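Local coordinates for protein walker-type atpase (PDB 2QEN) that is of unknown function but binds ADP and magnesium through a Walker-type P-loop ATPase domain, and probably acts as an ATPase, at residues L300-L305 against I312-L317; V243-E248 against G256-R261; L154-Y159 against Y191-G196; K23-L28 against R49-E54. The protein carries 1 engineered substitution. All coordinates share one frame; numbering follows the deposited sequence.

Contact 1. Residues L300-L305 against I312-L317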
loop_
_atom_site.group_PDB
_atom_site.type_symbol
_atom_site.label_atom_id
_atom_site.label_comp_id
_atom_site.label_asym_id
_atom_site.label_seq_id
_atom_site.Cartn_x
_atom_site.Cartn_y
_atom_site.Cartn_z
ATOM N N LEU A 300 -16.744 -11.359 23.642
ATOM C CA LEU A 300 -17.884 -10.750 22.942
ATOM C C LEU A 300 -18.034 -11.347 21.539
ATOM O O LEU A 300 -19.140 -11.711 21.135
ATOM C CB LEU A 300 -17.765 -9.223 22.874
ATOM C CG LEU A 300 -17.904 -8.411 24.171
ATOM C CD1 LEU A 300 -17.597 -6.913 23.922
ATOM C CD2 LEU A 300 -19.272 -8.578 24.863
ATOM N N ILE A 301 -16.901 -11.475 20.841
ATOM C CA ILE A 301 -16.821 -12.032 19.487
ATOM C C ILE A 301 -17.214 -13.499 19.482
ATOM O O ILE A 301 -18.034 -13.934 18.678
ATOM C CB ILE A 301 -15.385 -11.900 18.874
ATOM C CG1 ILE A 301 -15.061 -10.442 18.539
ATOM C CG2 ILE A 301 -15.260 -12.776 17.605
ATOM C CD1 ILE A 301 -13.588 -10.184 18.293
ATOM N N ARG A 302 -16.623 -14.243 20.406
ATOM C CA ARG A 302 -16.802 -15.667 20.513
ATOM C C ARG A 302 -18.256 -16.067 20.797
ATOM O O ARG A 302 -18.796 -16.962 20.121
ATOM C CB ARG A 302 -15.871 -16.161 21.615
ATOM C CG ARG A 302 -15.707 -17.651 21.770
ATOM C CD ARG A 302 -15.004 -17.913 23.115
ATOM N NE ARG A 302 -15.898 -17.596 24.233
ATOM C CZ ARG A 302 -15.528 -17.086 25.408
ATOM N NH1 ARG A 302 -14.256 -16.808 25.671
ATOM N NH2 ARG A 302 -16.457 -16.847 26.327
ATOM N N ASP A 303 -18.884 -15.423 21.787
ATOM C CA ASP A 303 -20.289 -15.700 22.108
ATOM C C ASP A 303 -21.228 -15.282 20.969
ATOM O O ASP A 303 -22.206 -15.958 20.696
ATOM C CB ASP A 303 -20.736 -14.969 23.379
ATOM C CG ASP A 303 -20.003 -15.435 24.649
ATOM O OD1 ASP A 303 -19.320 -16.506 24.655
ATOM O OD2 ASP A 303 -20.134 -14.695 25.655
ATOM N N TYR A 304 -20.934 -14.149 20.333
ATOM C CA TYR A 304 -21.807 -13.609 19.278
ATOM C C TYR A 304 -21.920 -14.604 18.129
ATOM O O TYR A 304 -23.027 -14.969 17.706
ATOM C CB TYR A 304 -21.290 -12.261 18.767
ATOM C CG TYR A 304 -22.153 -11.649 17.673
ATOM C CD1 TYR A 304 -23.462 -11.212 17.944
ATOM C CD2 TYR A 304 -21.663 -11.518 16.373
ATOM C CE1 TYR A 304 -24.255 -10.660 16.935
ATOM C CE2 TYR A 304 -22.436 -10.964 15.358
ATOM C CZ TYR A 304 -23.721 -10.523 15.647
ATOM O OH TYR A 304 -24.488 -9.985 14.644
ATOM N N LEU A 305 -20.763 -15.062 17.669
ATOM C CA LEU A 305 -20.689 -16.022 16.588
ATOM C C LEU A 305 -21.210 -17.408 16.956
ATOM O O LEU A 305 -21.788 -18.078 16.104
ATOM C CB LEU A 305 -19.258 -16.097 16.027
ATOM C CG LEU A 305 -18.729 -14.792 15.408
ATOM C CD1 LEU A 305 -17.313 -14.982 14.874
ATOM C CD2 LEU A 305 -19.680 -14.258 14.307
ATOM N N ILE A 312 -16.411 -21.097 17.288
ATOM C CA ILE A 312 -15.011 -21.123 16.873
ATOM C C ILE A 312 -14.122 -21.515 18.063
ATOM O O ILE A 312 -14.148 -20.847 19.090
ATOM C CB ILE A 312 -14.556 -19.746 16.302
ATOM C CG1 ILE A 312 -15.580 -19.199 15.293
ATOM C CG2 ILE A 312 -13.159 -19.845 15.686
ATOM C CD1 ILE A 312 -15.156 -17.910 14.616
ATOM N N PRO A 313 -13.339 -22.604 17.929
ATOM C CA PRO A 313 -12.368 -22.950 18.972
ATOM C C PRO A 313 -11.383 -21.815 19.247
ATOM O O PRO A 313 -11.057 -21.033 18.344
ATOM C CB PRO A 313 -11.620 -24.154 18.386
ATOM C CG PRO A 313 -12.541 -24.729 17.371
ATOM C CD PRO A 313 -13.306 -23.561 16.808
ATOM N N GLU A 314 -10.908 -21.760 20.485
ATOM C CA GLU A 314 -10.038 -20.702 20.985
ATOM C C GLU A 314 -8.710 -20.541 20.217
ATOM O O GLU A 314 -8.338 -19.409 19.864
ATOM C CB GLU A 314 -9.798 -20.912 22.490
ATOM C CG GLU A 314 -9.775 -19.623 23.289
ATOM C CD GLU A 314 -10.796 -19.599 24.409
ATOM O OE1 GLU A 314 -10.728 -20.488 25.286
ATOM O OE2 GLU A 314 -11.657 -18.687 24.422
ATOM N N PRO A 315 -7.985 -21.659 19.961
ATOM C CA PRO A 315 -6.814 -21.569 19.072
ATOM C C PRO A 315 -7.126 -21.071 17.644
ATOM O O PRO A 315 -6.353 -20.301 17.098
ATOM C CB PRO A 315 -6.262 -23.008 19.065
ATOM C CG PRO A 315 -6.767 -23.603 20.368
ATOM C CD PRO A 315 -8.138 -23.025 20.516
ATOM N N ARG A 316 -8.245 -21.493 17.060
ATOM C CA ARG A 316 -8.667 -20.992 15.740
ATOM C C ARG A 316 -8.974 -19.502 15.763
ATOM O O ARG A 316 -8.494 -18.745 14.909
ATOM C CB ARG A 316 -9.902 -21.741 15.228
ATOM C CG ARG A 316 -9.673 -22.523 13.967
ATOM C CD ARG A 316 -9.549 -21.609 12.742
ATOM N NE ARG A 316 -10.784 -21.575 11.950
ATOM C CZ ARG A 316 -10.828 -21.403 10.626
ATOM N NH1 ARG A 316 -9.709 -21.250 9.923
ATOM N NH2 ARG A 316 -11.997 -21.398 9.996
ATOM N N LEU A 317 -9.767 -19.086 16.750
ATOM C CA LEU A 317 -10.102 -17.679 16.909
ATOM C C LEU A 317 -8.851 -16.803 17.011
ATOM O O LEU A 317 -8.795 -15.730 16.414
ATOM C CB LEU A 317 -11.051 -17.442 18.100
ATOM C CG LEU A 317 -11.474 -15.960 18.266
ATOM C CD1 LEU A 317 -12.162 -15.435 17.007
ATOM C CD2 LEU A 317 -12.334 -15.737 19.522
HETATM O O HOH W 1 -17.602 -18.694 18.086
#
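Arg302 lies across the start of helix 314-326, its CB 4.1 Å from CD2 of Leu317 and its guanidinium reaching Glu314. Within the predicted winged helix-turn-helix domain, helix 298-307 here meets the start of helix 314-326 and the loop residue Ile312 ahead of it. The buried side is apolar. CD1 of Leu305 touches CD1 of Ile312 at 3.6 Å, while CG2 of Ile301 faces CD1 of Leu317 at 4.1 Å, so each pair meets through methyl groups. With its CG anti to the backbone N (chi1 -178°), Leu317 spreads its two methyls over neighbouring residues of the other helix, CD1 on Ile301 and CD2 on Arg302. Helix 282-292 lies beneath, where Leu305 rests on Asp286 and Ile287 and Ile312 on Arg283. Toward the surface the contact becomes polar. Arg302 NH1 makes a weak, bent salt-bridge hydrogen bond of 3.4 Å to Glu314 OE2, with guanidinium and carboxylate planes 75° apart, and its NH2 makes another weak one to Asp303 OD1. The same Glu314 oxygen accepts a hydrogen bond from Trp298 NE1, so its carboxylate is shared between an indole and a cation. Where the two backbones come nearest, a single water spans them, donating a hydrogen bond to Arg302 O at 2.9 Å and accepting one from Ile312 N at 2.8 Å.

Contact 2. Residues V243-E248 against G256-R261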
loop_
_atom_site.group_PDB
_atom_site.type_symbol
_atom_site.label_atom_id
_atom_site.label_comp_id
_atom_site.label_asym_id
_atom_site.label_seq_id
_atom_site.Cartn_x
_atom_site.Cartn_y
_atom_site.Cartn_z
ATOM N N VAL A 243 -11.321 11.980 -1.261
ATOM C CA VAL A 243 -11.351 12.288 -2.703
ATOM C C VAL A 243 -12.630 11.798 -3.406
ATOM O O VAL A 243 -13.204 12.535 -4.199
ATOM C CB VAL A 243 -10.074 11.797 -3.455
ATOM C CG1 VAL A 243 -10.236 11.940 -4.985
ATOM C CG2 VAL A 243 -8.847 12.582 -3.006
ATOM N N VAL A 244 -13.066 10.572 -3.132
ATOM C CA VAL A 244 -14.335 10.048 -3.680
ATOM C C VAL A 244 -15.503 10.963 -3.288
ATOM O O VAL A 244 -16.348 11.290 -4.124
ATOM C CB VAL A 244 -14.649 8.591 -3.187
ATOM C CG1 VAL A 244 -16.082 8.182 -3.565
ATOM C CG2 VAL A 244 -13.610 7.572 -3.732
ATOM N N PHE A 245 -15.553 11.352 -2.017
ATOM C CA PHE A 245 -16.563 12.296 -1.524
ATOM C C PHE A 245 -16.505 13.651 -2.256
ATOM O O PHE A 245 -17.533 14.166 -2.689
ATOM C CB PHE A 245 -16.435 12.496 -0.010
ATOM C CG PHE A 245 -17.372 13.545 0.531
ATOM C CD1 PHE A 245 -18.733 13.245 0.727
ATOM C CD2 PHE A 245 -16.905 14.840 0.812
ATOM C CE1 PHE A 245 -19.612 14.222 1.183
ATOM C CE2 PHE A 245 -17.783 15.826 1.249
ATOM C CZ PHE A 245 -19.126 15.524 1.458
ATOM N N GLY A 246 -15.301 14.216 -2.390
ATOM C CA GLY A 246 -15.111 15.497 -3.063
ATOM C C GLY A 246 -15.634 15.466 -4.494
ATOM O O GLY A 246 -16.400 16.319 -4.884
ATOM N N VAL A 247 -15.220 14.458 -5.257
ATOM C CA VAL A 247 -15.781 14.157 -6.583
ATOM C C VAL A 247 -17.318 14.048 -6.589
ATOM O O VAL A 247 -17.980 14.707 -7.387
ATOM C CB VAL A 247 -15.124 12.862 -7.180
ATOM C CG1 VAL A 247 -15.806 12.413 -8.494
ATOM C CG2 VAL A 247 -13.606 13.095 -7.420
ATOM N N GLU A 248 -17.885 13.217 -5.713
ATOM C CA GLU A 248 -19.354 13.022 -5.666
ATOM C C GLU A 248 -20.107 14.297 -5.306
ATOM O O GLU A 248 -21.188 14.541 -5.818
ATOM C CB GLU A 248 -19.736 11.878 -4.713
ATOM C CG GLU A 248 -19.364 10.473 -5.209
ATOM C CD GLU A 248 -19.893 10.188 -6.616
ATOM O OE1 GLU A 248 -20.946 10.748 -6.982
ATOM O OE2 GLU A 248 -19.254 9.412 -7.372
ATOM N N GLY A 256 -26.033 15.026 1.508
ATOM C CA GLY A 256 -26.685 13.720 1.599
ATOM C C GLY A 256 -26.409 12.798 0.419
ATOM O O GLY A 256 -25.982 11.666 0.616
ATOM N N ARG A 257 -26.651 13.294 -0.798
ATOM C CA ARG A 257 -26.460 12.512 -2.027
ATOM C C ARG A 257 -24.991 12.207 -2.328
ATOM O O ARG A 257 -24.669 11.100 -2.753
ATOM C CB ARG A 257 -27.122 13.191 -3.237
ATOM C CG ARG A 257 -28.603 12.950 -3.318
ATOM C CD ARG A 257 -29.199 13.505 -4.610
ATOM N NE ARG A 257 -28.860 14.914 -4.820
ATOM C CZ ARG A 257 -29.543 15.940 -4.322
ATOM N NH1 ARG A 257 -30.635 15.745 -3.596
ATOM N NH2 ARG A 257 -29.142 17.177 -4.585
ATOM N N ALA A 258 -24.103 13.173 -2.093
ATOM C CA ALA A 258 -22.653 12.913 -2.207
ATOM C C ALA A 258 -22.165 11.820 -1.250
ATOM O O ALA A 258 -21.349 10.970 -1.625
ATOM C CB ALA A 258 -21.865 14.176 -1.984
ATOM N N MET A 259 -22.630 11.846 -0.010
ATOM C CA MET A 259 -22.219 10.821 0.955
ATOM C C MET A 259 -22.847 9.455 0.643
ATOM O O MET A 259 -22.202 8.424 0.815
ATOM C CB MET A 259 -22.570 11.249 2.384
ATOM C CG MET A 259 -21.914 10.409 3.492
ATOM S SD MET A 259 -20.093 10.512 3.530
ATOM C CE MET A 259 -19.679 9.045 2.651
ATOM N N LYS A 260 -24.103 9.456 0.201
ATOM C CA LYS A 260 -24.786 8.228 -0.182
ATOM C C LYS A 260 -23.992 7.527 -1.294
ATOM O O LYS A 260 -23.696 6.348 -1.195
ATOM C CB LYS A 260 -26.218 8.539 -0.642
ATOM C CG LYS A 260 -27.271 7.559 -0.146
ATOM C CD LYS A 260 -28.669 7.893 -0.656
ATOM C CE LYS A 260 -28.994 7.179 -1.975
ATOM N NZ LYS A 260 -30.483 7.025 -2.214
ATOM N N ARG A 261 -23.628 8.282 -2.329
ATOM C CA ARG A 261 -22.816 7.798 -3.443
ATOM C C ARG A 261 -21.397 7.385 -3.032
ATOM O O ARG A 261 -20.865 6.412 -3.552
ATOM C CB ARG A 261 -22.745 8.845 -4.562
ATOM C CG ARG A 261 -24.091 9.226 -5.165
ATOM C CD ARG A 261 -24.627 8.121 -6.046
ATOM N NE ARG A 261 -24.586 8.424 -7.481
ATOM C CZ ARG A 261 -23.527 8.243 -8.269
ATOM N NH1 ARG A 261 -22.378 7.782 -7.783
ATOM N NH2 ARG A 261 -23.617 8.539 -9.554
#
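Phe245 and Met259 lie nearly perpendicular to one another and form an oblique Met-aromatic contact. Met259 SD is 5.1 Å from the Phe245 centroid, 52° off the ring normal. The nearest ring atom to that sulfur is Phe245 CD1, at 4.1 Å. The same ring brings CE1 to 3.9 Å from CB of Ala258, with the backbone N of Met259 near the ring plane at its edge. Phe245 reaches this place because its CG is anti to the backbone N, which carries the ring toward helix 255-280; Leu212, Ala231 and Leu235 from two other helices also touch it. Ala258 is the small residue at the closest point, its CA 4.8 Å from that of Glu248. Glu248 runs crosswise to Arg261, and its OE1 sits over a face of the guanidinium, 3.4 Å from NH1, with the carboxylate and guanidinium planes 36° apart. No N-H points at that oxygen, so the salt bridge is one of charge alone. Glu248 is bent at chi2, which folds its carboxylate against Arg261 CB as well. Helices 239-252 and 255-280, joined by a short connection and 135° apart in direction, form a helical hairpin with splayed arms, packed in the helical region that follows the P-loop core.

Contact 3. Residues L154-Y159 against Y191-G196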
loop_
_atom_site.group_PDB
_atom_site.type_symbol
_atom_site.label_atom_id
_atom_site.label_comp_id
_atom_site.label_asym_id
_atom_site.label_seq_id
_atom_site.Cartn_x
_atom_site.Cartn_y
_atom_site.Cartn_z
ATOM N N LEU A 154 17.984 -11.836 -3.512
ATOM C CA LEU A 154 18.284 -10.674 -4.340
ATOM C C LEU A 154 18.395 -9.407 -3.506
ATOM O O LEU A 154 19.322 -8.629 -3.707
ATOM C CB LEU A 154 17.219 -10.495 -5.439
ATOM C CG LEU A 154 17.300 -9.264 -6.357
ATOM C CD1 LEU A 154 18.539 -9.273 -7.281
ATOM C CD2 LEU A 154 16.042 -9.171 -7.171
ATOM N N PHE A 155 17.447 -9.199 -2.588
ATOM C CA PHE A 155 17.455 -8.031 -1.689
ATOM C C PHE A 155 18.687 -7.997 -0.753
ATOM O O PHE A 155 19.217 -6.924 -0.461
ATOM C CB PHE A 155 16.174 -7.948 -0.844
ATOM C CG PHE A 155 14.895 -7.778 -1.638
ATOM C CD1 PHE A 155 14.891 -7.172 -2.891
ATOM C CD2 PHE A 155 13.673 -8.203 -1.097
ATOM C CE1 PHE A 155 13.697 -7.022 -3.606
ATOM C CE2 PHE A 155 12.474 -8.043 -1.794
ATOM C CZ PHE A 155 12.476 -7.456 -3.038
ATOM N N ALA A 156 19.109 -9.162 -0.271
ATOM C CA ALA A 156 20.292 -9.279 0.585
ATOM C C ALA A 156 21.536 -8.901 -0.201
ATOM O O ALA A 156 22.431 -8.245 0.314
ATOM C CB ALA A 156 20.426 -10.693 1.113
ATOM N N TYR A 157 21.573 -9.313 -1.465
ATOM C CA TYR A 157 22.679 -8.973 -2.360
ATOM C C TYR A 157 22.730 -7.470 -2.648
ATOM O O TYR A 157 23.773 -6.851 -2.516
ATOM C CB TYR A 157 22.578 -9.777 -3.653
ATOM C CG TYR A 157 23.583 -9.353 -4.693
ATOM C CD1 TYR A 157 24.945 -9.628 -4.533
ATOM C CD2 TYR A 157 23.175 -8.690 -5.831
ATOM C CE1 TYR A 157 25.855 -9.235 -5.479
ATOM C CE2 TYR A 157 24.079 -8.310 -6.786
ATOM C CZ TYR A 157 25.402 -8.580 -6.611
ATOM O OH TYR A 157 26.278 -8.182 -7.581
ATOM N N ALA A 158 21.600 -6.881 -3.015
ATOM C CA ALA A 158 21.526 -5.424 -3.145
ATOM C C ALA A 158 21.979 -4.691 -1.857
ATOM O O ALA A 158 22.746 -3.729 -1.913
ATOM C CB ALA A 158 20.125 -4.999 -3.558
ATOM N N TYR A 159 21.501 -5.164 -0.707
ATOM C CA TYR A 159 21.811 -4.570 0.601
ATOM C C TYR A 159 23.314 -4.488 0.822
ATOM O O TYR A 159 23.845 -3.433 1.171
ATOM C CB TYR A 159 21.168 -5.401 1.728
ATOM C CG TYR A 159 21.043 -4.678 3.053
ATOM C CD1 TYR A 159 22.157 -4.488 3.881
ATOM C CD2 TYR A 159 19.801 -4.201 3.489
ATOM C CE1 TYR A 159 22.035 -3.812 5.104
ATOM C CE2 TYR A 159 19.664 -3.535 4.696
ATOM C CZ TYR A 159 20.793 -3.342 5.498
ATOM O OH TYR A 159 20.671 -2.678 6.689
ATOM N N TYR A 191 18.433 -12.041 6.996
ATOM C CA TYR A 191 18.631 -12.104 8.444
ATOM C C TYR A 191 19.663 -11.090 8.936
ATOM O O TYR A 191 20.737 -10.954 8.348
ATOM C CB TYR A 191 19.024 -13.516 8.895
ATOM C CG TYR A 191 19.404 -13.586 10.355
ATOM C CD1 TYR A 191 18.423 -13.582 11.352
ATOM C CD2 TYR A 191 20.743 -13.645 10.742
ATOM C CE1 TYR A 191 18.764 -13.632 12.688
ATOM C CE2 TYR A 191 21.101 -13.711 12.091
ATOM C CZ TYR A 191 20.109 -13.699 13.054
ATOM O OH TYR A 191 20.456 -13.765 14.384
ATOM N N GLY A 192 19.321 -10.390 10.017
ATOM C CA GLY A 192 20.211 -9.393 10.624
ATOM C C GLY A 192 20.308 -8.062 9.887
ATOM O O GLY A 192 20.975 -7.140 10.355
ATOM N N ARG A 193 19.651 -7.954 8.736
ATOM C CA ARG A 193 19.767 -6.754 7.915
ATOM C C ARG A 193 18.651 -5.780 8.279
ATOM O O ARG A 193 17.474 -6.152 8.276
ATOM C CB ARG A 193 19.777 -7.110 6.428
ATOM C CG ARG A 193 21.156 -7.592 5.946
ATOM C CD ARG A 193 21.063 -8.349 4.645
ATOM N NE ARG A 193 22.326 -9.002 4.280
ATOM C CZ ARG A 193 22.624 -10.275 4.534
ATOM N NH1 ARG A 193 21.770 -11.060 5.181
ATOM N NH2 ARG A 193 23.793 -10.766 4.147
ATOM N N ILE A 194 19.038 -4.552 8.621
ATOM C CA ILE A 194 18.104 -3.555 9.132
ATOM C C ILE A 194 17.537 -2.664 8.016
ATOM O O ILE A 194 18.284 -2.108 7.200
ATOM C CB ILE A 194 18.734 -2.705 10.281
ATOM C CG1 ILE A 194 19.145 -3.610 11.449
ATOM C CG2 ILE A 194 17.757 -1.660 10.780
ATOM C CD1 ILE A 194 20.070 -2.959 12.468
ATOM N N ALA A 195 16.210 -2.551 8.005
ATOM C CA ALA A 195 15.479 -1.708 7.061
ATOM C C ALA A 195 14.901 -0.485 7.768
ATOM O O ALA A 195 14.475 -0.573 8.905
ATOM C CB ALA A 195 14.355 -2.511 6.379
ATOM N N GLY A 196 14.902 0.659 7.094
ATOM C CA GLY A 196 14.185 1.822 7.605
ATOM C C GLY A 196 12.685 1.587 7.499
ATOM O O GLY A 196 12.232 0.732 6.730
#
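Tyr159 lays one face of its ring against the aliphatic chain of Arg193, a CH-pi contact in which Arg193 CB stands 3.9 Å from the ring centroid, 9° off the normal. The partners belong to the P-loop ATPase domain: Tyr159 is on helix 149-161, and Arg193 is in the loop that leads into strand 196-199, an outermost strand of the parallel sheet. Extended from CG to NE, the arginine runs back along the tyrosine in the opposite direction, and Arg193 CG lies 3.9 Å from Tyr159 CD1. Its guanidinium ends up nearly perpendicular to the ring, the planes 85° apart, and Ala156 CB covers one guanidinium face. At the far end of the ring the hydroxyl donates to the backbone. Tyr159 OH lies 2.5 Å from Ile194 O, a very short hydrogen bond whose exact length is doubtful; it falls in the carbonyl plane and on a lone pair, with a C=O...donor angle of 127°. Tyr159 CG is anti to the backbone N, which sends the ring out from the helix to this loop. Farther out, Pro32 and Leu33 also touch the tyrosine, which places it at the start of strand 33-37, the neighbour of strand 196-199 in the sheet. Arg193 NH2 forms a salt bridge with Asp160 OD2, which probably helps to hold the charged end beside the helix.

Contact 4. Residues K23-L28 against R49-E54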
loop_
_atom_site.group_PDB
_atom_site.type_symbol
_atom_site.label_atom_id
_atom_site.label_comp_id
_atom_site.label_asym_id
_atom_site.label_seq_id
_atom_site.Cartn_x
_atom_site.Cartn_y
_atom_site.Cartn_z
ATOM N N LYS A 23 10.842 12.067 5.854
ATOM C CA LYS A 23 11.158 10.803 6.519
ATOM C C LYS A 23 11.563 9.684 5.552
ATOM O O LYS A 23 12.415 8.867 5.880
ATOM C CB LYS A 23 10.025 10.372 7.458
ATOM C CG LYS A 23 9.997 11.195 8.781
ATOM C CD LYS A 23 8.699 10.982 9.559
ATOM C CE LYS A 23 8.896 11.227 11.062
ATOM N NZ LYS A 23 8.371 12.551 11.548
ATOM N N LEU A 24 10.957 9.668 4.364
ATOM C CA LEU A 24 11.321 8.740 3.305
ATOM C C LEU A 24 12.735 9.045 2.774
ATOM O O LEU A 24 13.542 8.129 2.638
ATOM C CB LEU A 24 10.277 8.772 2.183
ATOM C CG LEU A 24 10.237 7.650 1.143
ATOM C CD1 LEU A 24 10.251 6.279 1.795
ATOM C CD2 LEU A 24 8.997 7.786 0.276
ATOM N N GLU A 25 13.028 10.328 2.511
ATOM C CA GLU A 25 14.368 10.775 2.096
ATOM C C GLU A 25 15.419 10.397 3.123
ATOM O O GLU A 25 16.489 9.896 2.757
ATOM C CB GLU A 25 14.422 12.298 1.905
ATOM C CG GLU A 25 13.786 12.794 0.616
ATOM C CD GLU A 25 14.035 14.273 0.337
ATOM O OE1 GLU A 25 14.933 14.884 0.972
ATOM O OE2 GLU A 25 13.320 14.826 -0.529
ATOM N N GLU A 26 15.112 10.655 4.395
ATOM C CA GLU A 26 15.992 10.326 5.513
ATOM C C GLU A 26 16.271 8.821 5.593
ATOM O O GLU A 26 17.407 8.405 5.801
ATOM C CB GLU A 26 15.420 10.858 6.836
ATOM C CG GLU A 26 15.449 12.390 6.963
ATOM C CD GLU A 26 14.829 12.939 8.271
ATOM O OE1 GLU A 26 14.087 12.202 8.954
ATOM O OE2 GLU A 26 15.088 14.121 8.611
ATOM N N SER A 27 15.240 8.007 5.391
ATOM C CA SER A 27 15.409 6.564 5.459
ATOM C C SER A 27 16.322 6.027 4.354
ATOM O O SER A 27 17.184 5.174 4.603
ATOM C CB SER A 27 14.064 5.849 5.428
ATOM O OG SER A 27 14.271 4.467 5.645
ATOM N N LEU A 28 16.125 6.531 3.138
ATOM C CA LEU A 28 17.014 6.203 2.020
ATOM C C LEU A 28 18.470 6.556 2.325
ATOM O O LEU A 28 19.365 5.741 2.075
ATOM C CB LEU A 28 16.536 6.846 0.723
ATOM C CG LEU A 28 15.650 5.927 -0.121
ATOM C CD1 LEU A 28 14.218 5.836 0.417
ATOM C CD2 LEU A 28 15.653 6.369 -1.569
ATOM N N ARG A 49 4.818 7.595 -5.932
ATOM C CA ARG A 49 4.883 8.130 -7.299
ATOM C C ARG A 49 5.394 9.572 -7.373
ATOM O O ARG A 49 6.199 9.900 -8.252
ATOM C CB ARG A 49 3.521 8.042 -8.008
ATOM C CG ARG A 49 3.147 6.639 -8.506
ATOM C CD ARG A 49 1.941 6.668 -9.435
ATOM N NE ARG A 49 0.736 7.073 -8.713
ATOM C CZ ARG A 49 -0.108 6.244 -8.114
ATOM N NH1 ARG A 49 0.089 4.930 -8.140
ATOM N NH2 ARG A 49 -1.154 6.738 -7.471
ATOM N N ALA A 50 4.917 10.420 -6.460
ATOM C CA ALA A 50 5.387 11.802 -6.330
ATOM C C ALA A 50 6.890 11.865 -5.994
ATOM O O ALA A 50 7.625 12.658 -6.562
ATOM C CB ALA A 50 4.577 12.529 -5.265
ATOM N N PHE A 51 7.323 11.001 -5.081
ATOM C CA PHE A 51 8.727 10.880 -4.674
ATOM C C PHE A 51 9.626 10.467 -5.846
ATOM O O PHE A 51 10.702 11.036 -6.038
ATOM C CB PHE A 51 8.820 9.832 -3.555
ATOM C CG PHE A 51 10.135 9.806 -2.825
ATOM C CD1 PHE A 51 10.411 10.735 -1.833
ATOM C CD2 PHE A 51 11.077 8.806 -3.095
ATOM C CE1 PHE A 51 11.592 10.687 -1.134
ATOM C CE2 PHE A 51 12.273 8.753 -2.401
ATOM C CZ PHE A 51 12.540 9.700 -1.418
ATOM N N LEU A 52 9.185 9.480 -6.626
ATOM C CA LEU A 52 9.954 9.015 -7.788
ATOM C C LEU A 52 9.877 9.979 -8.970
ATOM O O LEU A 52 10.732 9.925 -9.850
ATOM C CB LEU A 52 9.529 7.605 -8.234
ATOM C CG LEU A 52 9.774 6.469 -7.234
ATOM C CD1 LEU A 52 9.032 5.193 -7.668
ATOM C CD2 LEU A 52 11.263 6.213 -7.067
ATOM N N ASN A 53 8.862 10.849 -8.986
ATOM C CA ASN A 53 8.719 11.858 -10.047
ATOM C C ASN A 53 9.962 12.745 -10.135
ATOM O O ASN A 53 10.357 13.170 -11.217
ATOM C CB ASN A 53 7.462 12.713 -9.825
ATOM C CG ASN A 53 7.125 13.606 -11.024
ATOM O OD1 ASN A 53 7.065 13.144 -12.170
ATOM N ND2 ASN A 53 6.877 14.894 -10.755
ATOM N N GLU A 54 10.582 12.999 -8.986
ATOM C CA GLU A 54 11.757 13.871 -8.912
ATOM C C GLU A 54 13.075 13.106 -8.808
ATOM O O GLU A 54 14.145 13.678 -9.023
ATOM C CB GLU A 54 11.607 14.855 -7.740
ATOM C CG GLU A 54 10.646 16.010 -8.050
ATOM C CD GLU A 54 10.241 16.805 -6.815
ATOM O OE1 GLU A 54 11.098 17.523 -6.254
ATOM O OE2 GLU A 54 9.065 16.716 -6.412
#
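Phe51 projects from helix 44-54 to helix 18-30 and meets Leu24, Glu25 and Leu28 with different parts of its ring. Leu24 takes a face: its CD2 methyl stands over the ring centre, 3.9 Å from the centroid and 12° off the normal, a CH-pi contact. Leu24 CG, anti to the backbone N (chi1 -164°), brings that methyl over the phenyl group, while Leu24 CB and CG lie by Phe51 CE1 and CZ. Glu25 comes to the ring edge instead, its CG 3.5 Å from Phe51 CE1 and near the ring plane. Leu28 adds a third touch, also at the edge, with its CD2 4.2 Å from Phe51 CE2. Because the short axes approach only to 12.0 Å, at an angle of 61°, the phenyl group spans much of the gap between the helices. Both helices lie against the parallel sheet: Leu24 and Leu28 rest on strand 33-37, and Phe51 touches Ile131 of strand 130-135. Helix 44-54 is the one that follows the P-loop, and its first residues, Lys44, Ser45 and Ser46, bind ADP. The Glu25 carboxylate is turned to Arg55, with which it forms a salt bridge. The chemistry is thus apolar over one face and along the edge, with Arg55 adding a cation-pi contact, and no hydrogen bond joins the two segments, so side-chain packing carries their contact.

Along the chain the helices of contact 4 come first, followed by contacts 3, 2 and 1, each closing before the next opens. Contacts 3 and 4 share the P-loop ATPase domain and its parallel sheet; their centres are 19 Å apart, and they touch where Gly196 CA packs on Ser27 OG. Contact 2 lies in the helical region beyond that sheet, with its centre 31 Å from that of contact 4, and Val243 there touches the bound ADP. Contact 1 belongs to the predicted winged helix-turn-helix domain, about 37 Å from contact 2 and 43 Å from contact 4, between centres. Helix 255-280 leads from contact 2 toward that domain, consistent with separate nucleotide-binding and winged-helix regions.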